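Local coordinates for protein ATPase associated with various cellular activities, AAA_5 (Staphylothermus marinus, PDB 6N0S) that probably hydrolyses ATP as an McrB restriction protein, of which this chain is the N-terminal, EVE-like domain related to PUA-like RNA-binding folds, at residues A[108-111]-A[112-116]; A[80-83]-A[84-87]. All blocks are in the same frame, centred on the assembly; numbering follows the deposited sequence.

Contact 1. Residues A[108-111]-A[112-116]; sequences ISSD and TIDQY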
loop_
_atom_site.group_PDB
_atom_site.type_symbol
_atom_site.label_atom_id
_atom_site.label_comp_id
_atom_site.label_asym_id
_atom_site.label_seq_id
_atom_site.Cartn_x
_atom_site.Cartn_y
_atom_site.Cartn_z
ATOM N N ILE A 108 -2.090 14.660 -10.137
ATOM C CA ILE A 108 -2.117 15.217 -8.791
ATOM C C ILE A 108 -1.344 16.526 -8.784
ATOM O O ILE A 108 -0.243 16.617 -9.335
ATOM C CB ILE A 108 -1.524 14.228 -7.780
ATOM C CG1 ILE A 108 -2.303 12.904 -7.843
ATOM C CG2 ILE A 108 -1.588 14.849 -6.382
ATOM C CD1 ILE A 108 -1.817 11.849 -6.885
ATOM N N SER A 109 -1.898 17.532 -8.128
ATOM C CA SER A 109 -1.264 18.838 -8.127
ATOM C C SER A 109 0.065 18.841 -7.360
ATOM O O SER A 109 0.269 18.111 -6.380
ATOM C CB SER A 109 -2.214 19.879 -7.539
ATOM O OG SER A 109 -1.987 20.014 -6.159
ATOM N N SER A 110 0.981 19.681 -7.837
ATOM C CA SER A 110 2.273 19.852 -7.193
ATOM C C SER A 110 2.128 20.255 -5.733
ATOM O O SER A 110 2.872 19.764 -4.871
ATOM C CB SER A 110 3.090 20.904 -7.955
ATOM O OG SER A 110 4.339 21.117 -7.330
ATOM N N ASP A 111 1.206 21.170 -5.440
ATOM C CA ASP A 111 0.972 21.597 -4.060
ATOM C C ASP A 111 0.548 20.423 -3.173
ATOM O O ASP A 111 0.997 20.293 -2.028
ATOM C CB ASP A 111 -0.126 22.654 -4.021
ATOM C CG ASP A 111 0.301 23.990 -4.596
ATOM O OD1 ASP A 111 1.459 24.418 -4.377
ATOM O OD2 ASP A 111 -0.547 24.611 -5.256
ATOM N N THR A 112 -0.379 19.598 -3.656
ATOM C CA THR A 112 -0.815 18.445 -2.872
ATOM C C THR A 112 0.367 17.517 -2.582
ATOM O O THR A 112 0.560 17.095 -1.442
ATOM C CB THR A 112 -1.951 17.716 -3.606
ATOM O OG1 THR A 112 -3.056 18.621 -3.756
ATOM C CG2 THR A 112 -2.443 16.472 -2.829
ATOM N N ILE A 113 1.203 17.262 -3.585
ATOM C CA ILE A 113 2.393 16.436 -3.402
ATOM C C ILE A 113 3.301 17.034 -2.322
ATOM O O ILE A 113 3.793 16.318 -1.445
ATOM C CB ILE A 113 3.131 16.270 -4.741
ATOM C CG1 ILE A 113 2.220 15.605 -5.760
ATOM C CG2 ILE A 113 4.379 15.444 -4.572
ATOM C CD1 ILE A 113 2.801 15.610 -7.211
ATOM N N ASP A 114 3.546 18.352 -2.369
ATOM C CA ASP A 114 4.326 18.975 -1.301
ATOM C C ASP A 114 3.721 18.622 0.069
ATOM O O ASP A 114 4.432 18.224 0.999
ATOM C CB ASP A 114 4.397 20.509 -1.453
ATOM C CG ASP A 114 5.043 21.021 -2.764
ATOM O OD1 ASP A 114 5.845 20.316 -3.413
ATOM O OD2 ASP A 114 4.780 22.223 -3.107
ATOM N N GLN A 115 2.396 18.744 0.202
ATOM C CA GLN A 115 1.747 18.452 1.475
ATOM C C GLN A 115 1.868 16.983 1.850
ATOM O O GLN A 115 1.949 16.666 3.032
ATOM C CB GLN A 115 0.279 18.836 1.428
ATOM C CG GLN A 115 0.037 20.361 1.403
ATOM C CD GLN A 115 -1.249 20.752 0.710
ATOM O OE1 GLN A 115 -2.224 20.004 0.707
ATOM N NE2 GLN A 115 -1.258 21.935 0.107
ATOM N N TYR A 116 1.842 16.082 0.863
ATOM C CA TYR A 116 1.956 14.654 1.137
ATOM C C TYR A 116 3.282 14.354 1.809
ATOM O O TYR A 116 3.326 13.727 2.873
ATOM C CB TYR A 116 1.775 13.892 -0.178
ATOM C CG TYR A 116 1.985 12.398 -0.150
ATOM C CD1 TYR A 116 1.012 11.526 0.332
ATOM C CD2 TYR A 116 3.147 11.861 -0.647
ATOM C CE1 TYR A 116 1.224 10.146 0.321
ATOM C CE2 TYR A 116 3.368 10.528 -0.667
ATOM C CZ TYR A 116 2.418 9.663 -0.178
ATOM O OH TYR A 116 2.743 8.338 -0.241
HETATM O O HOH W 1 2.562 24.105 -1.802
#
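Asp111 and Thr112, with Ile113 next in line, carry most of the contact in the first turn of helix 110-124, where Ser109 takes the N-cap position. The cap serine reaches the threonine through a hydrogen bond between the hydroxyls Ser109 OG and Thr112 OG1, 3.0 Å apart. Thr112 can offer OG1 to the cap because this oxygen lies beside its own backbone N (chi1 -61°), which turns the methyl CG2 the other way, to 4.0 Å from CG2 of Ile108. The side chains of Ile108 and Ile113 cross at about a right angle, the same methyl of Ile108, CG2, meeting Ile113 CG1 at 3.9 Å. Ile113 thus starts the buried side of the helix, pressing also on Arg100, Phe103 and Leu104 of helix 92-105, while Tyr116 one turn on meets His26 and Phe103 edge-to-face.

On the more open side, Asp111 and Asp114 bring like charges together: OD1 of Asp111 and OD2 of Asp114 are 4.2 Å apart, with the carboxylate planes turned 69° from each other. One water donates to both oxygens, and the other oxygen of Asp114, OD1, forms a salt bridge with Arg100, which should ease the repulsion, as may the nearby helix N-terminus. With an alanine here in place of Asp114, Arg100 would probably lose its carboxylate mate and the water one of its acceptors. Regular helical bonding begins at the cap residue itself: Ile113 N donates to Ser109 O at 3.1 Å, with the hydrogen in a nearly straight line (167°).

Contact 2. Residues A[80-83]-A[84-87]; sequences SKEN and NKIV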
loop_
_atom_site.group_PDB
_atom_site.type_symbol
_atom_site.label_atom_id
_atom_site.label_comp_id
_atom_site.label_asym_id
_atom_site.label_seq_id
_atom_site.Cartn_x
_atom_site.Cartn_y
_atom_site.Cartn_z
ATOM N N SER A 80 2.403 -6.371 -10.530
ATOM C CA SER A 80 2.850 -7.352 -11.514
ATOM C C SER A 80 4.358 -7.293 -11.683
ATOM O O SER A 80 4.969 -6.232 -11.566
ATOM C CB SER A 80 2.209 -7.120 -12.879
ATOM O OG SER A 80 2.881 -6.073 -13.568
ATOM N N LYS A 81 4.954 -8.456 -11.967
ATOM C CA LYS A 81 6.393 -8.520 -12.170
ATOM C C LYS A 81 6.809 -7.736 -13.402
ATOM O O LYS A 81 7.874 -7.106 -13.408
ATOM C CB LYS A 81 6.835 -9.987 -12.270
ATOM C CG LYS A 81 8.283 -10.241 -11.811
ATOM C CD LYS A 81 8.664 -11.727 -11.874
ATOM C CE LYS A 81 7.910 -12.597 -10.855
ATOM N NZ LYS A 81 8.354 -14.032 -10.936
ATOM N N GLU A 82 5.962 -7.745 -14.435
ATOM C CA GLU A 82 6.211 -6.973 -15.645
ATOM C C GLU A 82 6.341 -5.478 -15.349
ATOM O O GLU A 82 7.198 -4.796 -15.925
ATOM C CB GLU A 82 5.079 -7.246 -16.637
ATOM C CG GLU A 82 5.056 -6.359 -17.858
ATOM C CD GLU A 82 3.650 -5.864 -18.174
ATOM O OE1 GLU A 82 2.745 -6.710 -18.380
ATOM O OE2 GLU A 82 3.440 -4.632 -18.194
ATOM N N ASN A 83 5.505 -4.939 -14.463
ATOM C CA ASN A 83 5.683 -3.548 -14.069
ATOM C C ASN A 83 6.789 -3.367 -13.034
ATOM O O ASN A 83 7.052 -2.233 -12.609
ATOM C CB ASN A 83 4.365 -2.971 -13.530
ATOM C CG ASN A 83 3.230 -2.959 -14.570
ATOM O OD1 ASN A 83 2.061 -3.204 -14.240
ATOM N ND2 ASN A 83 3.564 -2.643 -15.814
ATOM N N ASN A 84 7.464 -4.438 -12.633
ATOM C CA ASN A 84 8.395 -4.383 -11.513
ATOM C C ASN A 84 9.579 -5.308 -11.767
ATOM O O ASN A 84 10.026 -6.030 -10.870
ATOM C CB ASN A 84 7.704 -4.760 -10.198
ATOM C CG ASN A 84 6.755 -3.700 -9.720
ATOM O OD1 ASN A 84 7.179 -2.704 -9.138
ATOM N ND2 ASN A 84 5.460 -3.912 -9.932
ATOM N N LYS A 85 10.115 -5.276 -12.991
ATOM C CA LYS A 85 11.151 -6.233 -13.382
ATOM C C LYS A 85 12.371 -6.134 -12.475
ATOM O O LYS A 85 12.823 -7.142 -11.924
ATOM C CB LYS A 85 11.556 -6.014 -14.846
ATOM C CG LYS A 85 10.382 -5.968 -15.835
ATOM C CD LYS A 85 10.783 -6.502 -17.217
ATOM C CE LYS A 85 9.566 -6.783 -18.082
ATOM N NZ LYS A 85 8.795 -5.517 -18.309
ATOM N N ILE A 86 12.924 -4.933 -12.315
ATOM C CA ILE A 86 14.094 -4.718 -11.469
ATOM C C ILE A 86 13.632 -4.151 -10.129
ATOM O O ILE A 86 13.049 -3.057 -10.071
ATOM C CB ILE A 86 15.116 -3.779 -12.133
ATOM C CG1 ILE A 86 15.132 -3.972 -13.655
ATOM C CG2 ILE A 86 16.514 -4.008 -11.526
ATOM C CD1 ILE A 86 16.277 -3.254 -14.379
ATOM N N VAL A 87 13.887 -4.892 -9.050
ATOM C CA VAL A 87 13.670 -4.358 -7.710
ATOM C C VAL A 87 14.802 -3.381 -7.442
ATOM O O VAL A 87 15.981 -3.730 -7.566
ATOM C CB VAL A 87 13.602 -5.468 -6.641
ATOM C CG1 VAL A 87 15.004 -5.943 -6.175
ATOM C CG2 VAL A 87 12.738 -5.018 -5.423
#
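Asn84 reaches back to Ser80 with its side-chain amide, at the end of a type I beta turn (Lys81 to Asn84) that follows strand 72-80. Its ND2 donates to Ser80 O at 2.9 Å, the bond nearly straight at 166° and the acceptor almost in the amide plane, though the nitrogen stands tilted from the plane of the carbonyl. The backbone N of Asn84 supplies the turn bond to Lys81 O at 2.8 Å, approaching from above that carbonyl plane. On the outer side Lys85 folds over the same turn: bends at chi2 and chi4 (61°) curl the chain back and bring NZ to 3.0 Å from Glu82 O, in the carbonyl plane and on a lone pair.

Behind this first shell stands an ST motif, in which Ser80 OG accepts from Asn83 N at 3.0 Å and also makes a weak bond to Asn83 OD1. Farther out, Asn84 ND2 also donates to Arg136 O, tying the turn to strand 132-136, and Lys81 is held by Gly53 through the backbone and by Glu50 O through NZ. The carboxylate of Glu82 stays back from the ammonium group, OE2 lying 5.4 Å from Lys85 NZ.

Overall arrangement
Contacts 1 and 2 are separate local contacts, their centres 26 Å apart and their nearest atoms about 15 Å, and no element is common to both. Contact 1 is partly buried: it starts helix 110-124, with an apolar side laid against helix 92-105 and a carboxylate side facing water and an arginine. Contact 2, earlier in the chain, lies at the surface in the loop between strands 72-80 and 89-90, which belong to different sheets. Its chemistry is almost wholly polar, amide and ammonium groups gripping backbone carbonyls. A serine hydroxyl works in each, paired with a threonine at the helix start and with a backbone N-H after the strand.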